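Local coordinates for Rho GTPase-activating protein 26 (Gallus gallus, PDB 1F7C) that stimulates GTP hydrolysis by the small GTPases RhoA and Cdc42 through its RhoGAP (BH) domain, the part of the longer protein present here, at residues L33-K42 / K147-L155; V134-H142 / N211-P220. All coordinates share one frame; numbering follows the deposited sequence.

Contact 1: residues L33-K42 / K147-L155; sequences LDSIGFSIIK and KNRQMLHLL
Facing each other across Phe38 and Met151, helices 35-42 and 147-155 run almost parallel, 7° apart, with 10.8 Å between their axes. At this spacing Phe38 and Met151 reach across between the two helices of this all-helical RhoGAP domain. Phe38 acts as a knob in the hole formed by Lys147, Gln150, Met151 and Leu154. With CG anti to its own carbonyl carbon (chi1 -77°), its ring reaches across to the second helix. Met151 CE lies over one ring face, 3.7 Å from the centroid and near the ring normal, a CH-pi contact; SD stands farther above the same ring, making this a Met-aromatic pair. The thioether is bent at chi3, and Met151 SD lies 3.6 Å from Leu33 CD2 and also touches Ile41 CG1. At the edge of the Phe38 ring Gln150 CB sits in the ring plane, while the ring and the Gln150 amide are steeply inclined, 70° apart; that amide's nitrogen bonds to Glu146. Shortening Phe38 to an alanine is likely to leave the Met151 methyl without its aromatic face and to open a gap beside Gln150 and Leu154. Farther along, Leu154 CD1 reaches Lys42 CG at 4.0 Å. On the N-terminal side the bent chain of Lys147 passes its CD 3.3 Å from Leu33 O, to which NZ gives a weak hydrogen bond. The first helix is N-capped by Asp34, whose OD1 accepts a weak bond from Gly37 N. Leu33, Ile41 and Met151 also touch Tyr104 of helix 94-106, a third helix packed against the pair, while Ile40 packs against helix 65-76.

Contact 2: residues V134-H142 / N211-P220; sequences VSEIHSLVH and NHEKIFNTVP
His138 NE2 donates to Thr218 O at 2.9 Å, with an N-H...O angle of 157°, and so ties the loop after helix 212-217 to helix 130-141. In this all-helical RhoGAP fold segments 134-141 and 212-217 cross at -39°, and the His138 ring lies between Ile215 and Pro220. The carbonyl oxygen lies in the ring plane of His138, yet the nitrogen stands above the carbonyl plane, 47° out of it. Both ring faces are packed: Pro220 CB sits over the centre of one at 3.9 Å, and Ile215 CA covers the opposite one. With CG anti to N, the imidazole extends into this sandwich. Thr218 OG1 donates its proton to Lys214 O at 2.8 Å, tying the loop back to helix 212-217. One turn on, His142 lays a ring face against the same proline, whose CD is 3.7 Å from the centroid. Away from the histidines the contact becomes apolar: Ile215 CG2 meets Val141 CG2 at 4.0 Å, Val134 and Ile137 lie near Ile215 CD1, and helix 198-210 adds Leu208 against Ile137, Val141 and Ile215. The other Val141 methyl, CG1, comes within 3.7 Å of Phe216 CE2.

Helix 146-164 joins the two contacts: it supplies one wall of contact 1 and, with Arg149 and His153, borders contact 2. Its His153 ring stacks on that of Phe216, and Arg149 NH1 makes a weak hydrogen bond to Val141 O. The centres of the two contacts are about 18 Å apart, and their segments alternate along the chain. Both are partly buried, but contact 1 lies closer to the centre of the chain, about 10 Å against about 16 Å. There, the bridge between parallel helices is a thioether on an aromatic ring, its one crossing hydrogen bond weak. Contact 2, nearer the periphery, instead anchors a C-terminal loop through an imidazole-carbonyl bond and proline packing.

Contact 1: residues L33-K42 / K147-L155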
loop_
_atom_site.group_PDB
_atom_site.type_symbol
_atom_site.label_atom_id
_atom_site.label_comp_id
_atom_site.label_asym_id
_atom_site.label_seq_id
_atom_site.Cartn_x
_atom_site.Cartn_y
_atom_site.Cartn_z
ATOM N N LEU A 33 7.044 0.112 -12.668
ATOM C CA LEU A 33 7.363 1.177 -11.734
ATOM C C LEU A 33 7.995 2.350 -12.476
ATOM O O LEU A 33 9.087 2.811 -12.127
ATOM C CB LEU A 33 8.314 0.679 -10.642
ATOM C CG LEU A 33 7.695 -0.173 -9.536
ATOM C CD1 LEU A 33 8.744 -0.496 -8.481
ATOM C CD2 LEU A 33 6.539 0.585 -8.913
ATOM N N ASP A 34 7.303 2.829 -13.504
ATOM C CA ASP A 34 7.782 3.956 -14.296
ATOM C C ASP A 34 6.999 5.217 -13.919
ATOM O O ASP A 34 6.169 5.185 -13.012
ATOM C CB ASP A 34 7.603 3.648 -15.779
ATOM C CG ASP A 34 6.158 3.426 -16.147
ATOM O OD1 ASP A 34 5.420 2.846 -15.319
ATOM O OD2 ASP A 34 5.766 3.819 -17.265
ATOM N N SER A 35 7.253 6.321 -14.611
ATOM C CA SER A 35 6.550 7.560 -14.306
ATOM C C SER A 35 5.034 7.400 -14.441
ATOM O O SER A 35 4.270 8.131 -13.812
ATOM C CB SER A 35 7.043 8.696 -15.209
ATOM O OG SER A 35 6.852 8.382 -16.574
ATOM N N ILE A 36 4.593 6.446 -15.253
ATOM C CA ILE A 36 3.164 6.229 -15.418
ATOM C C ILE A 36 2.595 5.645 -14.125
ATOM O O ILE A 36 1.510 6.028 -13.682
ATOM C CB ILE A 36 2.877 5.269 -16.587
ATOM C CG1 ILE A 36 3.393 5.874 -17.893
ATOM C CG2 ILE A 36 1.382 5.006 -16.697
ATOM C CD1 ILE A 36 2.725 7.174 -18.273
ATOM N N GLY A 37 3.343 4.721 -13.525
ATOM C CA GLY A 37 2.927 4.103 -12.280
ATOM C C GLY A 37 2.783 5.116 -11.151
ATOM O O GLY A 37 1.755 5.141 -10.478
ATOM N N PHE A 38 3.802 5.943 -10.930
ATOM C CA PHE A 38 3.731 6.955 -9.880
ATOM C C PHE A 38 2.605 7.938 -10.168
ATOM O O PHE A 38 2.023 8.510 -9.253
ATOM C CB PHE A 38 5.039 7.732 -9.765
ATOM C CG PHE A 38 6.129 6.982 -9.062
ATOM C CD1 PHE A 38 6.832 5.968 -9.711
ATOM C CD2 PHE A 38 6.458 7.288 -7.746
ATOM C CE1 PHE A 38 7.849 5.270 -9.055
ATOM C CE2 PHE A 38 7.474 6.594 -7.080
ATOM C CZ PHE A 38 8.170 5.583 -7.739
ATOM N N SER A 39 2.317 8.140 -11.448
ATOM C CA SER A 39 1.255 9.036 -11.874
ATOM C C SER A 39 -0.086 8.449 -11.427
ATOM O O SER A 39 -0.926 9.132 -10.843
ATOM C CB SER A 39 1.289 9.174 -13.397
ATOM O OG SER A 39 0.143 9.849 -13.887
ATOM N N ILE A 40 -0.269 7.166 -11.705
ATOM C CA ILE A 40 -1.485 6.461 -11.335
ATOM C C ILE A 40 -1.703 6.499 -9.824
ATOM O O ILE A 40 -2.797 6.805 -9.358
ATOM C CB ILE A 40 -1.420 4.991 -11.814
ATOM C CG1 ILE A 40 -1.425 4.958 -13.347
ATOM C CG2 ILE A 40 -2.583 4.191 -11.242
ATOM C CD1 ILE A 40 -1.505 3.564 -13.934
ATOM N N ILE A 41 -0.661 6.192 -9.064
ATOM C CA ILE A 41 -0.757 6.203 -7.616
ATOM C C ILE A 41 -1.108 7.583 -7.066
ATOM O O ILE A 41 -1.982 7.706 -6.209
ATOM C CB ILE A 41 0.554 5.736 -6.976
ATOM C CG1 ILE A 41 0.768 4.257 -7.281
ATOM C CG2 ILE A 41 0.517 5.968 -5.469
ATOM C CD1 ILE A 41 -0.279 3.365 -6.670
ATOM N N LYS A 42 -0.425 8.614 -7.554
ATOM C CA LYS A 42 -0.681 9.975 -7.101
ATOM C C LYS A 42 -2.094 10.459 -7.437
ATOM O O LYS A 42 -2.744 11.092 -6.617
ATOM C CB LYS A 42 0.354 10.936 -7.690
ATOM C CG LYS A 42 1.730 10.770 -7.087
ATOM C CD LYS A 42 2.730 11.786 -7.626
ATOM C CE LYS A 42 3.019 11.573 -9.100
ATOM N NZ LYS A 42 4.127 12.461 -9.567
ATOM N N LYS A 147 12.910 3.552 -6.324
ATOM C CA LYS A 147 11.539 3.477 -6.802
ATOM C C LYS A 147 10.558 2.705 -5.918
ATOM O O LYS A 147 9.415 3.134 -5.753
ATOM C CB LYS A 147 11.511 2.921 -8.234
ATOM C CG LYS A 147 12.222 3.830 -9.236
ATOM C CD LYS A 147 11.958 3.444 -10.694
ATOM C CE LYS A 147 12.529 2.083 -11.037
ATOM N NZ LYS A 147 12.415 1.796 -12.488
ATOM N N ASN A 148 10.981 1.575 -5.359
ATOM C CA ASN A 148 10.094 0.801 -4.499
ATOM C C ASN A 148 9.866 1.584 -3.225
ATOM O O ASN A 148 8.734 1.702 -2.754
ATOM C CB ASN A 148 10.701 -0.559 -4.150
ATOM C CG ASN A 148 10.953 -1.420 -5.385
ATOM O OD1 ASN A 148 11.741 -1.053 -6.251
ATOM N ND2 ASN A 148 10.276 -2.563 -5.471
ATOM N N ARG A 149 10.951 2.117 -2.676
ATOM C CA ARG A 149 10.889 2.899 -1.451
ATOM C C ARG A 149 9.960 4.107 -1.629
ATOM O O ARG A 149 9.095 4.375 -0.787
ATOM C CB ARG A 149 12.301 3.358 -1.050
ATOM C CG ARG A 149 12.320 4.304 0.153
ATOM C CD ARG A 149 13.716 4.616 0.706
ATOM N NE ARG A 149 14.678 4.957 -0.339
ATOM C CZ ARG A 149 15.446 4.062 -0.952
ATOM N NH1 ARG A 149 15.366 2.780 -0.615
ATOM N NH2 ARG A 149 16.278 4.440 -1.912
ATOM N N GLN A 150 10.126 4.814 -2.743
ATOM C CA GLN A 150 9.326 5.990 -3.024
ATOM C C GLN A 150 7.837 5.714 -3.116
ATOM O O GLN A 150 7.045 6.420 -2.502
ATOM C CB GLN A 150 9.787 6.653 -4.314
ATOM C CG GLN A 150 10.678 7.859 -4.108
ATOM C CD GLN A 150 11.011 8.553 -5.420
ATOM O OE1 GLN A 150 10.127 8.778 -6.260
ATOM N NE2 GLN A 150 12.283 8.906 -5.601
ATOM N N MET A 151 7.452 4.708 -3.894
ATOM C CA MET A 151 6.043 4.392 -4.027
ATOM C C MET A 151 5.491 3.912 -2.694
ATOM O O MET A 151 4.379 4.260 -2.311
ATOM C CB MET A 151 5.820 3.320 -5.080
ATOM C CG MET A 151 4.367 3.159 -5.406
ATOM S SD MET A 151 4.125 2.293 -6.939
ATOM C CE MET A 151 4.660 3.545 -8.089
ATOM N N LEU A 152 6.284 3.111 -1.995
ATOM C CA LEU A 152 5.899 2.588 -0.705
ATOM C C LEU A 152 5.683 3.760 0.275
ATOM O O LEU A 152 4.819 3.714 1.153
ATOM C CB LEU A 152 7.010 1.664 -0.199
ATOM C CG LEU A 152 6.700 0.768 0.991
ATOM C CD1 LEU A 152 5.566 -0.207 0.635
ATOM C CD2 LEU A 152 7.965 0.018 1.377
ATOM N N HIS A 153 6.477 4.811 0.110
ATOM C CA HIS A 153 6.385 5.987 0.966
ATOM C C HIS A 153 5.055 6.723 0.760
ATOM O O HIS A 153 4.378 7.070 1.727
ATOM C CB HIS A 153 7.553 6.937 0.688
ATOM C CG HIS A 153 7.641 8.079 1.650
ATOM N ND1 HIS A 153 8.551 9.104 1.510
ATOM C CD2 HIS A 153 6.944 8.345 2.781
ATOM C CE1 HIS A 153 8.413 9.951 2.514
ATOM N NE2 HIS A 153 7.445 9.514 3.300
ATOM N N LEU A 154 4.696 6.962 -0.499
ATOM C CA LEU A 154 3.450 7.637 -0.832
ATOM C C LEU A 154 2.270 6.849 -0.303
ATOM O O LEU A 154 1.331 7.421 0.233
ATOM C CB LEU A 154 3.280 7.778 -2.344
ATOM C CG LEU A 154 4.235 8.675 -3.122
ATOM C CD1 LEU A 154 3.976 8.513 -4.623
ATOM C CD2 LEU A 154 4.039 10.111 -2.704
ATOM N N LEU A 155 2.313 5.533 -0.475
ATOM C CA LEU A 155 1.240 4.671 -0.020
ATOM C C LEU A 155 1.041 4.647 1.486
ATOM O O LEU A 155 -0.085 4.759 1.947
ATOM C CB LEU A 155 1.457 3.245 -0.514
ATOM C CG LEU A 155 0.761 2.892 -1.826
ATOM C CD1 LEU A 155 1.224 1.507 -2.293
ATOM C CD2 LEU A 155 -0.750 2.933 -1.623
#

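Contact 2: residues V134-H142 / N211-P220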
loop_
_atom_site.group_PDB
_atom_site.type_symbol
_atom_site.label_atom_id
_atom_site.label_comp_id
_atom_site.label_asym_id
_atom_site.label_seq_id
_atom_site.Cartn_x
_atom_site.Cartn_y
_atom_site.Cartn_z
ATOM N N VAL A 134 10.682 -2.458 14.526
ATOM C CA VAL A 134 10.703 -1.234 13.746
ATOM C C VAL A 134 12.096 -0.957 13.175
ATOM O O VAL A 134 12.225 -0.569 12.011
ATOM C CB VAL A 134 10.215 -0.046 14.597
ATOM C CG1 VAL A 134 10.264 1.241 13.798
ATOM C CG2 VAL A 134 8.800 -0.313 15.052
ATOM N N SER A 135 13.131 -1.180 13.983
ATOM C CA SER A 135 14.516 -0.951 13.569
ATOM C C SER A 135 14.907 -1.782 12.354
ATOM O O SER A 135 15.435 -1.254 11.381
ATOM C CB SER A 135 15.465 -1.281 14.718
ATOM O OG SER A 135 14.913 -0.858 15.946
ATOM N N GLU A 136 14.661 -3.088 12.424
ATOM C CA GLU A 136 14.986 -3.994 11.318
ATOM C C GLU A 136 14.229 -3.648 10.046
ATOM O O GLU A 136 14.803 -3.638 8.959
ATOM C CB GLU A 136 14.687 -5.449 11.701
ATOM C CG GLU A 136 15.860 -6.153 12.367
ATOM C CD GLU A 136 17.060 -6.302 11.434
ATOM O OE1 GLU A 136 18.147 -6.678 11.927
ATOM O OE2 GLU A 136 16.920 -6.055 10.213
ATOM N N ILE A 137 12.940 -3.369 10.189
ATOM C CA ILE A 137 12.114 -3.020 9.051
ATOM C C ILE A 137 12.585 -1.682 8.498
ATOM O O ILE A 137 12.656 -1.493 7.284
ATOM C CB ILE A 137 10.622 -2.978 9.467
ATOM C CG1 ILE A 137 10.151 -4.415 9.724
ATOM C CG2 ILE A 137 9.776 -2.307 8.385
ATOM C CD1 ILE A 137 8.744 -4.561 10.245
ATOM N N HIS A 138 12.932 -0.763 9.395
ATOM C CA HIS A 138 13.416 0.551 8.991
ATOM C C HIS A 138 14.651 0.376 8.105
ATOM O O HIS A 138 14.734 0.932 7.012
ATOM C CB HIS A 138 13.777 1.387 10.223
ATOM C CG HIS A 138 14.221 2.781 9.901
ATOM N ND1 HIS A 138 14.749 3.631 10.847
ATOM C CD2 HIS A 138 14.199 3.481 8.740
ATOM C CE1 HIS A 138 15.033 4.793 10.287
ATOM N NE2 HIS A 138 14.708 4.729 9.008
ATOM N N SER A 139 15.610 -0.399 8.595
ATOM C CA SER A 139 16.831 -0.677 7.857
ATOM C C SER A 139 16.541 -1.386 6.528
ATOM O O SER A 139 17.173 -1.101 5.505
ATOM C CB SER A 139 17.756 -1.546 8.701
ATOM O OG SER A 139 18.810 -2.035 7.899
ATOM N N LEU A 140 15.589 -2.313 6.544
ATOM C CA LEU A 140 15.227 -3.041 5.330
ATOM C C LEU A 140 14.605 -2.130 4.275
ATOM O O LEU A 140 14.808 -2.333 3.080
ATOM C CB LEU A 140 14.259 -4.186 5.656
ATOM C CG LEU A 140 14.897 -5.396 6.350
ATOM C CD1 LEU A 140 13.811 -6.367 6.793
ATOM C CD2 LEU A 140 15.865 -6.087 5.395
ATOM N N VAL A 141 13.843 -1.133 4.708
ATOM C CA VAL A 141 13.217 -0.223 3.764
ATOM C C VAL A 141 14.253 0.628 3.053
ATOM O O VAL A 141 14.105 0.934 1.869
ATOM C CB VAL A 141 12.193 0.715 4.456
ATOM C CG1 VAL A 141 11.750 1.815 3.487
ATOM C CG2 VAL A 141 10.984 -0.092 4.935
ATOM N N HIS A 142 15.301 1.017 3.768
ATOM C CA HIS A 142 16.332 1.850 3.167
ATOM C C HIS A 142 17.290 1.110 2.251
ATOM O O HIS A 142 18.134 1.724 1.599
ATOM C CB HIS A 142 17.097 2.624 4.245
ATOM C CG HIS A 142 16.456 3.929 4.583
ATOM N ND1 HIS A 142 15.263 4.014 5.270
ATOM C CD2 HIS A 142 16.775 5.196 4.224
ATOM C CE1 HIS A 142 14.872 5.274 5.314
ATOM N NE2 HIS A 142 15.771 6.013 4.686
ATOM N N ASN A 211 4.562 3.846 11.734
ATOM C CA ASN A 211 5.855 4.491 11.928
ATOM C C ASN A 211 6.387 5.043 10.623
ATOM O O ASN A 211 7.603 5.122 10.441
ATOM C CB ASN A 211 6.868 3.491 12.477
ATOM C CG ASN A 211 6.393 2.814 13.749
ATOM O OD1 ASN A 211 6.464 3.384 14.840
ATOM N ND2 ASN A 211 5.890 1.592 13.611
ATOM N N HIS A 212 5.490 5.439 9.722
ATOM C CA HIS A 212 5.924 5.934 8.422
ATOM C C HIS A 212 6.819 7.174 8.485
ATOM O O HIS A 212 7.778 7.279 7.724
ATOM C CB HIS A 212 4.709 6.175 7.510
ATOM C CG HIS A 212 3.896 7.371 7.881
ATOM N ND1 HIS A 212 4.119 8.619 7.337
ATOM C CD2 HIS A 212 2.882 7.522 8.764
ATOM C CE1 HIS A 212 3.278 9.487 7.870
ATOM N NE2 HIS A 212 2.517 8.848 8.739
ATOM N N GLU A 213 6.533 8.100 9.394
ATOM C CA GLU A 213 7.347 9.310 9.510
ATOM C C GLU A 213 8.798 8.959 9.791
ATOM O O GLU A 213 9.695 9.359 9.063
ATOM C CB GLU A 213 6.819 10.204 10.631
ATOM C CG GLU A 213 5.328 10.480 10.540
ATOM C CD GLU A 213 4.998 11.969 10.567
ATOM O OE1 GLU A 213 3.792 12.314 10.531
ATOM O OE2 GLU A 213 5.946 12.788 10.618
ATOM N N LYS A 214 9.021 8.199 10.853
ATOM C CA LYS A 214 10.363 7.801 11.241
ATOM C C LYS A 214 11.043 6.935 10.182
ATOM O O LYS A 214 12.172 7.207 9.776
ATOM C CB LYS A 214 10.315 7.048 12.571
ATOM C CG LYS A 214 11.631 6.408 12.982
ATOM C CD LYS A 214 11.443 5.537 14.218
ATOM C CE LYS A 214 12.721 4.787 14.600
ATOM N NZ LYS A 214 13.839 5.697 14.990
ATOM N N ILE A 215 10.342 5.903 9.723
ATOM C CA ILE A 215 10.894 4.991 8.737
ATOM C C ILE A 215 11.273 5.611 7.400
ATOM O O ILE A 215 12.359 5.333 6.883
ATOM C CB ILE A 215 9.937 3.806 8.493
ATOM C CG1 ILE A 215 10.007 2.846 9.684
ATOM C CG2 ILE A 215 10.286 3.101 7.182
ATOM C CD1 ILE A 215 8.901 1.824 9.701
ATOM N N PHE A 216 10.400 6.442 6.834
ATOM C CA PHE A 216 10.700 7.039 5.535
ATOM C C PHE A 216 11.399 8.395 5.528
ATOM O O PHE A 216 12.053 8.743 4.547
ATOM C CB PHE A 216 9.434 7.149 4.683
ATOM C CG PHE A 216 8.812 5.828 4.343
ATOM C CD1 PHE A 216 7.802 5.295 5.139
ATOM C CD2 PHE A 216 9.260 5.098 3.240
ATOM C CE1 PHE A 216 7.244 4.056 4.847
ATOM C CE2 PHE A 216 8.711 3.853 2.937
ATOM C CZ PHE A 216 7.703 3.333 3.743
ATOM N N ASN A 217 11.277 9.170 6.600
ATOM C CA ASN A 217 11.908 10.486 6.595
ATOM C C ASN A 217 13.263 10.587 7.278
ATOM O O ASN A 217 13.884 11.643 7.254
ATOM C CB ASN A 217 10.953 11.529 7.171
ATOM C CG ASN A 217 9.681 11.653 6.357
ATOM O OD1 ASN A 217 9.716 11.587 5.127
ATOM N ND2 ASN A 217 8.553 11.848 7.035
ATOM N N THR A 218 13.729 9.490 7.868
ATOM C CA THR A 218 15.028 9.479 8.534
ATOM C C THR A 218 15.816 8.232 8.122
ATOM O O THR A 218 15.234 7.226 7.718
ATOM C CB THR A 218 14.877 9.470 10.073
ATOM O OG1 THR A 218 14.718 8.121 10.528
ATOM C CG2 THR A 218 13.661 10.292 10.506
ATOM N N VAL A 219 17.140 8.311 8.223
ATOM C CA VAL A 219 18.024 7.198 7.887
ATOM C C VAL A 219 18.181 6.299 9.107
ATOM O O VAL A 219 18.252 6.778 10.233
ATOM C CB VAL A 219 19.410 7.707 7.448
ATOM C CG1 VAL A 219 20.405 6.553 7.388
ATOM C CG2 VAL A 219 19.298 8.387 6.086
ATOM N N PRO A 220 18.234 4.975 8.902
ATOM C CA PRO A 220 18.377 4.087 10.060
ATOM C C PRO A 220 19.634 4.303 10.906
ATOM O O PRO A 220 20.682 4.727 10.405
ATOM C CB PRO A 220 18.293 2.688 9.441
ATOM C CG PRO A 220 18.739 2.901 8.023
ATOM C CD PRO A 220 18.096 4.206 7.654
#